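Local coordinates for conserved protein (Methanothermobacter thermautotrophicus, PDB 1T57) that is of unknown function but binds flavin mononucleotide and magnesium ions, in a fold related to the alpha/beta domain of pyruvate kinase, at residues K24-E29 / L40-E45; L50-F55 / A181-P186; I152-A157 / N190-L195. All coordinates share one frame; numbering follows the deposited sequence.

Contact 1 (K24-E29 / L40-E45); sequences KICYFE and LELVGE
Cys26 and Leu42 mark the nearest backbone approach, 8.5 Å between their CA atoms, where strand segment 24-28 lies against helix segment 40-45. The two axes come within 10.5 Å and run nearly antiparallel, at 168°, a spacing at which side chains have to fill the gap between helix and sheet. Leu42 does most of this. Its CD1 methyl meets the CB of Cys26 at 3.6 Å, while SG of Cys26 stands farther off, 4.4 Å from the same CD1, so the methylene rather than the sulfur carries the touch. The other branch of Leu42, CD2, comes to 4.4 Å from CD of Lys24, and the leucine thereby spans both strand residues that direct their side chains at the helix; it also rests on Ile201 of strand 196-204. One helical turn after Leu42, Glu45 reaches out extended and crosses the Lys24 chain at about a right angle. Lys24 CG is tucked between the backbone N and the carbonyl carbon (chi1 46°), and a bend at chi3 (73°) swings the ammonium toward the helix. Its NZ makes a salt bridge with OE2 of Glu45 at 3.4 Å, a weak hydrogen bond to a poorly ordered side chain. The stronger partner of NZ is Glu22 of the second subunit, so the lysine links a carboxylate of its own chain to one of the second subunit. Along its outer side the strand pairs antiparallel with a strand of that subunit, carrying the sheet over the interface. Within the chain, strand 22-28, helix 36-50 and strand 54-58 form a beta-alpha-beta crossover between parallel, non-neighbouring strands, and this contact is the helix-on-sheet packing at its start, characteristic of layered alpha/beta folds.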
loop_
_atom_site.group_PDB
_atom_site.type_symbol
_atom_site.label_atom_id
_atom_site.label_comp_id
_atom_site.label_asym_id
_atom_site.label_seq_id
_atom_site.Cartn_x
_atom_site.Cartn_y
_atom_site.Cartn_z
ATOM N N LYS A 24 -27.030 -2.417 30.516
ATOM C CA LYS A 24 -26.939 -0.964 30.409
ATOM C C LYS A 24 -25.682 -0.567 29.644
ATOM O O LYS A 24 -24.736 -1.340 29.541
ATOM C CB LYS A 24 -26.885 -0.337 31.807
ATOM C CG LYS A 24 -25.903 -1.039 32.737
ATOM C CD LYS A 24 -25.499 -0.206 33.945
ATOM C CE LYS A 24 -26.602 -0.077 34.978
ATOM N NZ LYS A 24 -26.172 0.826 36.091
ATOM N N ILE A 25 -25.690 0.640 29.098
ATOM C CA ILE A 25 -24.552 1.174 28.390
ATOM C C ILE A 25 -24.706 2.664 28.547
ATOM O O ILE A 25 -25.800 3.209 28.333
ATOM C CB ILE A 25 -24.554 0.812 26.875
ATOM C CG1 ILE A 25 -23.311 1.413 26.218
ATOM C CG2 ILE A 25 -25.841 1.305 26.199
ATOM C CD1 ILE A 25 -23.251 1.239 24.723
ATOM N N CYS A 26 -23.629 3.330 28.950
ATOM C CA CYS A 26 -23.685 4.770 29.108
ATOM C C CYS A 26 -23.125 5.504 27.888
ATOM O O CYS A 26 -22.030 5.177 27.410
ATOM C CB CYS A 26 -22.908 5.178 30.357
ATOM S SG CYS A 26 -23.391 6.769 30.993
ATOM N N TYR A 27 -23.895 6.466 27.375
ATOM C CA TYR A 27 -23.474 7.292 26.244
ATOM C C TYR A 27 -23.163 8.688 26.772
ATOM O O TYR A 27 -24.064 9.424 27.135
ATOM C CB TYR A 27 -24.577 7.402 25.181
ATOM C CG TYR A 27 -24.882 6.100 24.496
ATOM C CD1 TYR A 27 -26.130 5.509 24.625
ATOM C CD2 TYR A 27 -23.905 5.427 23.764
ATOM C CE1 TYR A 27 -26.401 4.280 24.052
ATOM C CE2 TYR A 27 -24.159 4.196 23.197
ATOM C CZ TYR A 27 -25.406 3.626 23.347
ATOM O OH TYR A 27 -25.658 2.378 22.845
ATOM N N PHE A 28 -21.890 9.053 26.843
ATOM C CA PHE A 28 -21.538 10.390 27.322
ATOM C C PHE A 28 -21.836 11.420 26.247
ATOM O O PHE A 28 -21.469 11.254 25.090
ATOM C CB PHE A 28 -20.068 10.451 27.707
ATOM C CG PHE A 28 -19.682 9.460 28.764
ATOM C CD1 PHE A 28 -18.744 8.468 28.486
ATOM C CD2 PHE A 28 -20.243 9.523 30.036
ATOM C CE1 PHE A 28 -18.379 7.544 29.456
ATOM C CE2 PHE A 28 -19.887 8.603 31.018
ATOM C CZ PHE A 28 -18.949 7.613 30.728
ATOM N N GLU A 29 -22.534 12.469 26.652
ATOM C CA GLU A 29 -22.944 13.543 25.763
ATOM C C GLU A 29 -21.745 14.114 25.031
ATOM O O GLU A 29 -21.831 14.482 23.864
ATOM C CB GLU A 29 -23.625 14.635 26.584
ATOM C CG GLU A 29 -24.137 15.809 25.779
ATOM C CD GLU A 29 -24.356 17.038 26.647
ATOM O OE1 GLU A 29 -24.920 16.909 27.761
ATOM O OE2 GLU A 29 -23.963 18.135 26.208
ATOM N N LEU A 40 -15.039 4.574 35.525
ATOM C CA LEU A 40 -14.363 3.723 36.498
ATOM C C LEU A 40 -15.402 2.985 37.342
ATOM O O LEU A 40 -15.202 1.831 37.732
ATOM C CB LEU A 40 -13.454 4.557 37.394
ATOM C CG LEU A 40 -12.202 5.024 36.660
ATOM C CD1 LEU A 40 -11.642 6.248 37.327
ATOM C CD2 LEU A 40 -11.194 3.905 36.642
ATOM N N GLU A 41 -16.532 3.639 37.601
ATOM C CA GLU A 41 -17.579 3.003 38.398
ATOM C C GLU A 41 -18.256 1.908 37.591
ATOM O O GLU A 41 -18.477 0.788 38.075
ATOM C CB GLU A 41 -18.642 4.014 38.840
ATOM C CG GLU A 41 -18.097 5.252 39.507
ATOM C CD GLU A 41 -19.134 5.956 40.354
ATOM O OE1 GLU A 41 -20.309 6.032 39.920
ATOM O OE2 GLU A 41 -18.762 6.433 41.452
ATOM N N LEU A 42 -18.577 2.238 36.349
ATOM C CA LEU A 42 -19.237 1.289 35.501
ATOM C C LEU A 42 -18.405 0.043 35.288
ATOM O O LEU A 42 -18.959 -1.056 35.296
ATOM C CB LEU A 42 -19.623 1.948 34.196
ATOM C CG LEU A 42 -20.757 2.960 34.395
ATOM C CD1 LEU A 42 -21.093 3.611 33.076
ATOM C CD2 LEU A 42 -21.978 2.272 34.950
ATOM N N VAL A 43 -17.084 0.179 35.137
ATOM C CA VAL A 43 -16.272 -1.026 34.937
ATOM C C VAL A 43 -16.332 -1.912 36.166
ATOM O O VAL A 43 -16.410 -3.141 36.042
ATOM C CB VAL A 43 -14.745 -0.762 34.637
ATOM C CG1 VAL A 43 -14.583 0.310 33.590
ATOM C CG2 VAL A 43 -13.992 -0.441 35.913
ATOM N N GLY A 44 -16.281 -1.284 37.345
ATOM C CA GLY A 44 -16.325 -2.028 38.589
ATOM C C GLY A 44 -17.502 -2.972 38.553
ATOM O O GLY A 44 -17.336 -4.187 38.650
ATOM N N GLU A 45 -18.690 -2.400 38.360
ATOM C CA GLU A 45 -19.932 -3.161 38.322
ATOM C C GLU A 45 -19.895 -4.281 37.299
ATOM O O GLU A 45 -20.173 -5.434 37.625
ATOM C CB GLU A 45 -21.104 -2.215 38.033
ATOM C CG GLU A 45 -22.466 -2.695 38.512
ATOM C CD GLU A 45 -23.570 -1.689 38.217
ATOM O OE1 GLU A 45 -24.552 -1.639 38.990
ATOM O OE2 GLU A 45 -23.452 -0.952 37.214
#

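Contact 2 (L50-F55 / A181-P186); sequences LGIRNF and ALVLTP
Ile52 and Val183 bring the backbones to 9.3 Å between CA atoms, too far apart for a beta ladder, because strand 168-172 runs between strands 54-58 and 180-185. The segment 50-55 begins with a Schellman motif: Gly51, with a positive phi of 71°, is the C-prime residue that ends helix 36-50, and Gly51 N and Ile52 N supply the two characteristic bonds back into the last turn. The chain then turns into strand 54-58 of the alpha/beta sheet. The motif places Leu50, the last helical residue, and Ile52, just past the glycine, close together over the sheet, and both point their CB at Val183.

The contact is purely apolar and light. Val183 is the sole residue of 181-186 that touches the other segment; its CG1 meets both partners, its CG2 only Leu50. Ile52 CD1 approaches Val183 CG1 at 4.3 Å. Leu50 CD1 is 4.2 Å from Val183 CG2 and lies just as far from CG1, thus sitting across the fork of the valine. Ile169 of the intervening strand packs on both Ile52 and Val183, while Glu199 of strand 196-204 lines Leu50 and Val183. Arg205 of the second subunit also packs on Leu50 and Val183, which places this part of the sheet near the interface. Leu182 and Leu184 belong to the other face of strand 180-185, where they meet helix 144-158. The side chain of Val183 is about 9 Å from a bound magnesium ion, too far to be a ligand of it. Ile52 CD1 stands 4.7 Å from Val183 CG2, which leaves CG1 as the valine methyl that both side chains reach.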
loop_
_atom_site.group_PDB
_atom_site.type_symbol
_atom_site.label_atom_id
_atom_site.label_comp_id
_atom_site.label_asym_id
_atom_site.label_seq_id
_atom_site.Cartn_x
_atom_site.Cartn_y
_atom_site.Cartn_z
ATOM N N LEU A 50 -19.478 -9.968 35.521
ATOM C CA LEU A 50 -18.926 -11.020 34.680
ATOM C C LEU A 50 -17.792 -11.815 35.299
ATOM O O LEU A 50 -17.386 -12.828 34.742
ATOM C CB LEU A 50 -18.438 -10.428 33.354
ATOM C CG LEU A 50 -19.361 -9.683 32.392
ATOM C CD1 LEU A 50 -18.474 -8.862 31.508
ATOM C CD2 LEU A 50 -20.223 -10.608 31.539
ATOM N N GLY A 51 -17.259 -11.371 36.429
ATOM C CA GLY A 51 -16.144 -12.111 37.005
ATOM C C GLY A 51 -14.875 -11.942 36.165
ATOM O O GLY A 51 -14.235 -12.911 35.734
ATOM N N ILE A 52 -14.507 -10.689 35.936
ATOM C CA ILE A 52 -13.327 -10.361 35.157
ATOM C C ILE A 52 -12.299 -9.788 36.114
ATOM O O ILE A 52 -12.639 -8.975 36.968
ATOM C CB ILE A 52 -13.700 -9.334 34.038
ATOM C CG1 ILE A 52 -14.370 -10.084 32.886
ATOM C CG2 ILE A 52 -12.479 -8.542 33.571
ATOM C CD1 ILE A 52 -15.103 -9.195 31.890
ATOM N N ARG A 53 -11.050 -10.230 35.988
ATOM C CA ARG A 53 -9.998 -9.749 36.868
ATOM C C ARG A 53 -8.787 -9.191 36.126
ATOM O O ARG A 53 -7.742 -8.943 36.735
ATOM C CB ARG A 53 -9.547 -10.861 37.814
ATOM C CG ARG A 53 -8.413 -11.737 37.290
ATOM C CD ARG A 53 -7.980 -12.752 38.351
ATOM N NE ARG A 53 -6.739 -13.437 37.994
ATOM C CZ ARG A 53 -6.217 -14.453 38.677
ATOM N NH1 ARG A 53 -6.823 -14.914 39.765
ATOM N NH2 ARG A 53 -5.091 -15.022 38.263
ATOM N N ASN A 54 -8.935 -8.991 34.817
ATOM C CA ASN A 54 -7.870 -8.436 33.977
ATOM C C ASN A 54 -8.260 -7.056 33.398
ATOM O O ASN A 54 -9.273 -6.911 32.699
ATOM C CB ASN A 54 -7.546 -9.413 32.852
ATOM C CG ASN A 54 -6.774 -10.633 33.344
ATOM O OD1 ASN A 54 -5.570 -10.545 33.664
ATOM N ND2 ASN A 54 -7.463 -11.780 33.415
ATOM N N PHE A 55 -7.464 -6.032 33.699
ATOM C CA PHE A 55 -7.774 -4.696 33.204
ATOM C C PHE A 55 -6.585 -4.030 32.549
ATOM O O PHE A 55 -5.529 -3.934 33.147
ATOM C CB PHE A 55 -8.242 -3.777 34.346
ATOM C CG PHE A 55 -9.448 -4.261 35.093
ATOM C CD1 PHE A 55 -9.336 -5.217 36.096
ATOM C CD2 PHE A 55 -10.705 -3.762 34.785
ATOM C CE1 PHE A 55 -10.474 -5.662 36.796
ATOM C CE2 PHE A 55 -11.834 -4.198 35.472
ATOM C CZ PHE A 55 -11.718 -5.155 36.473
ATOM N N ALA A 181 -14.856 2.294 27.706
ATOM C CA ALA A 181 -14.415 1.059 28.348
ATOM C C ALA A 181 -15.078 -0.040 27.579
ATOM O O ALA A 181 -16.268 0.035 27.299
ATOM C CB ALA A 181 -14.838 1.017 29.807
ATOM N N LEU A 182 -14.308 -1.060 27.240
ATOM C CA LEU A 182 -14.826 -2.170 26.462
ATOM C C LEU A 182 -14.570 -3.513 27.134
ATOM O O LEU A 182 -13.694 -3.620 27.982
ATOM C CB LEU A 182 -14.188 -2.146 25.062
ATOM C CG LEU A 182 -14.945 -1.560 23.856
ATOM C CD1 LEU A 182 -15.526 -0.203 24.120
ATOM C CD2 LEU A 182 -13.967 -1.465 22.713
ATOM N N VAL A 183 -15.368 -4.515 26.768
ATOM C CA VAL A 183 -15.198 -5.870 27.267
ATOM C C VAL A 183 -14.757 -6.646 26.039
ATOM O O VAL A 183 -15.482 -6.771 25.050
ATOM C CB VAL A 183 -16.494 -6.437 27.807
ATOM C CG1 VAL A 183 -16.384 -7.938 27.958
ATOM C CG2 VAL A 183 -16.778 -5.800 29.152
ATOM N N LEU A 184 -13.543 -7.158 26.081
ATOM C CA LEU A 184 -13.037 -7.841 24.912
ATOM C C LEU A 184 -12.048 -8.924 25.243
ATOM O O LEU A 184 -11.649 -9.116 26.403
ATOM C CB LEU A 184 -12.374 -6.811 23.995
ATOM C CG LEU A 184 -11.303 -5.940 24.681
ATOM C CD1 LEU A 184 -10.075 -6.793 25.099
ATOM C CD2 LEU A 184 -10.881 -4.799 23.748
ATOM N N THR A 185 -11.644 -9.619 24.195
ATOM C CA THR A 185 -10.673 -10.690 24.305
ATOM C C THR A 185 -9.490 -10.248 23.455
ATOM O O THR A 185 -9.574 -10.191 22.221
ATOM C CB THR A 185 -11.236 -12.041 23.761
ATOM O OG1 THR A 185 -12.251 -12.543 24.644
ATOM C CG2 THR A 185 -10.133 -13.069 23.654
ATOM N N PRO A 186 -8.372 -9.910 24.102
ATOM C CA PRO A 186 -7.204 -9.478 23.339
ATOM C C PRO A 186 -6.737 -10.524 22.348
ATOM O O PRO A 186 -7.233 -11.667 22.322
ATOM C CB PRO A 186 -6.165 -9.218 24.425
ATOM C CG PRO A 186 -7.017 -8.736 25.572
ATOM C CD PRO A 186 -8.142 -9.741 25.548
#

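Contact 3 (I152-A157 / N190-L195); sequences IAIMAA and NSVFDL
Ile154 meets both Val192 and Leu195, with a different part of its chain for each. Its CG1 methylene takes the CD1 methyl of Leu195 at 3.9 Å, the two side chains crossing at about a right angle; farther out, its CD1 meets CG1 of Val192 at 4.1 Å on a slanting course. Leu195 holds CG anti to its backbone N (chi1 -168°), which extends the chain toward helix 144-158. There the same CD1 also settles 4.3 Å from CB of Ala153, so one methyl bridges two consecutive helix residues. Val192 sends its second methyl elsewhere: CG2 lies 3.6 Å above the ring plane of Phe193, offset toward the rim. Val118 of the third subunit packs on both Ile154 and Val192, and Met141 of the second subunit covers Leu195, placing the contact where subunits converge. Polar residues of 190-195 face outward from it: Asp194 OD2 forms a salt bridge with Lys88 of the third subunit, and Asn190 ND2 bonds to its Gly84 O. The next helix residue, Met155, a selenomethionine, touches the flavin mononucleotide. Wholly aliphatic and buried, the contact between helix and 3-10 turn offers no directional bonds, so its fit rests on methyl and methylene packing alone, with the polar work done at the subunit interface.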
loop_
_atom_site.group_PDB
_atom_site.type_symbol
_atom_site.label_atom_id
_atom_site.label_comp_id
_atom_site.label_asym_id
_atom_site.label_seq_id
_atom_site.Cartn_x
_atom_site.Cartn_y
_atom_site.Cartn_z
ATOM N N ILE A 152 -4.368 -0.718 23.181
ATOM C CA ILE A 152 -3.649 -1.097 24.383
ATOM C C ILE A 152 -3.886 -2.597 24.642
ATOM O O ILE A 152 -3.061 -3.266 25.268
ATOM C CB ILE A 152 -4.062 -0.205 25.630
ATOM C CG1 ILE A 152 -5.578 -0.137 25.810
ATOM C CG2 ILE A 152 -3.620 1.239 25.436
ATOM C CD1 ILE A 152 -6.014 0.426 27.159
ATOM N N ALA A 153 -4.987 -3.142 24.136
ATOM C CA ALA A 153 -5.238 -4.567 24.366
ATOM C C ALA A 153 -4.156 -5.375 23.658
ATOM O O ALA A 153 -3.591 -6.289 24.232
ATOM C CB ALA A 153 -6.675 -4.983 23.877
ATOM N N ILE A 154 -3.859 -4.993 22.419
ATOM C CA ILE A 154 -2.826 -5.627 21.612
ATOM C C ILE A 154 -1.444 -5.464 22.269
ATOM O O ILE A 154 -0.709 -6.419 22.451
ATOM C CB ILE A 154 -2.812 -5.010 20.178
ATOM C CG1 ILE A 154 -4.046 -5.448 19.396
ATOM C CG2 ILE A 154 -1.594 -5.419 19.457
ATOM C CD1 ILE A 154 -4.357 -4.592 18.180
HETATM N N MSE A 155 -1.096 -4.249 22.626
HETATM C CA MSE A 155 0.194 -4.021 23.264
HETATM C C MSE A 155 0.394 -4.886 24.526
HETATM O O MSE A 155 1.433 -5.503 24.715
HETATM C CB MSE A 155 0.317 -2.547 23.632
HETATM C CG MSE A 155 0.025 -1.605 22.471
HETATM SE SE MSE A 155 0.090 0.295 22.991
HETATM C CE MSE A 155 -1.733 0.760 22.931
ATOM N N ALA A 156 -0.608 -4.910 25.389
ATOM C CA ALA A 156 -0.514 -5.663 26.635
ATOM C C ALA A 156 -0.360 -7.150 26.382
ATOM O O ALA A 156 0.363 -7.824 27.111
ATOM C CB ALA A 156 -1.737 -5.391 27.512
ATOM N N ALA A 157 -1.045 -7.661 25.361
ATOM C CA ALA A 157 -0.944 -9.070 25.016
ATOM C C ALA A 157 0.471 -9.398 24.582
ATOM O O ALA A 157 1.095 -10.326 25.102
ATOM C CB ALA A 157 -1.864 -9.399 23.913
ATOM N N ASN A 190 0.429 -10.687 15.723
ATOM C CA ASN A 190 0.455 -11.569 14.581
ATOM C C ASN A 190 -0.915 -12.173 14.289
ATOM O O ASN A 190 -1.124 -12.762 13.244
ATOM C CB ASN A 190 1.535 -12.649 14.750
ATOM C CG ASN A 190 1.551 -13.254 16.130
ATOM O OD1 ASN A 190 0.649 -13.026 16.931
ATOM N ND2 ASN A 190 2.588 -14.035 16.422
ATOM N N SER A 191 -1.858 -12.014 15.204
ATOM C CA SER A 191 -3.197 -12.513 14.956
ATOM C C SER A 191 -4.249 -11.463 15.351
ATOM O O SER A 191 -5.311 -11.778 15.905
ATOM C CB SER A 191 -3.425 -13.850 15.678
ATOM O OG SER A 191 -3.346 -13.703 17.077
ATOM N N VAL A 192 -3.940 -10.204 15.038
ATOM C CA VAL A 192 -4.826 -9.094 15.354
ATOM C C VAL A 192 -6.296 -9.298 15.091
ATOM O O VAL A 192 -7.135 -9.004 15.939
ATOM C CB VAL A 192 -4.472 -7.801 14.584
ATOM C CG1 VAL A 192 -3.285 -7.154 15.183
ATOM C CG2 VAL A 192 -4.292 -8.105 13.082
ATOM N N PHE A 193 -6.612 -9.757 13.890
ATOM C CA PHE A 193 -7.995 -9.915 13.522
ATOM C C PHE A 193 -8.691 -11.016 14.257
ATOM O O PHE A 193 -9.789 -11.390 13.902
ATOM C CB PHE A 193 -8.122 -10.030 12.006
ATOM C CG PHE A 193 -7.799 -8.740 11.311
ATOM C CD1 PHE A 193 -8.545 -7.589 11.577
ATOM C CD2 PHE A 193 -6.718 -8.645 10.447
ATOM C CE1 PHE A 193 -8.205 -6.372 10.990
ATOM C CE2 PHE A 193 -6.371 -7.427 9.854
ATOM C CZ PHE A 193 -7.119 -6.292 10.130
ATOM N N ASP A 194 -8.048 -11.497 15.316
ATOM C CA ASP A 194 -8.625 -12.496 16.202
ATOM C C ASP A 194 -9.097 -11.761 17.483
ATOM O O ASP A 194 -9.527 -12.385 18.464
ATOM C CB ASP A 194 -7.592 -13.547 16.600
ATOM C CG ASP A 194 -7.393 -14.615 15.548
ATOM O OD1 ASP A 194 -7.798 -14.403 14.375
ATOM O OD2 ASP A 194 -6.819 -15.674 15.912
ATOM N N LEU A 195 -9.012 -10.436 17.474
ATOM C CA LEU A 195 -9.423 -9.648 18.630
ATOM C C LEU A 195 -10.930 -9.532 18.601
ATOM O O LEU A 195 -11.507 -9.217 17.573
ATOM C CB LEU A 195 -8.782 -8.269 18.583
ATOM C CG LEU A 195 -8.933 -7.515 19.896
ATOM C CD1 LEU A 195 -7.732 -6.582 20.078
ATOM C CD2 LEU A 195 -10.275 -6.765 19.908
#

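How the contacts relate
Contacts 2 and 3 are buried and wholly aliphatic, whereas contact 1 sits nearer the surface and adds a weak salt bridge to its leucine packing. Contacts 1 and 2 share helix 36-50, at its middle and its end, and Val43 CG1 touches Ala181 CB at 3.9 Å, tying them over one face of the sheet. Contact 3 lies beyond strand 180-185 and adjoins contact 2 through Leu184 CD1 and Ala153 CB, 4.0 Å apart, while contacts 1 and 3 do not meet. All three border the second subunit; contact 3 also faces the third, and its helix touches the flavin through Met155.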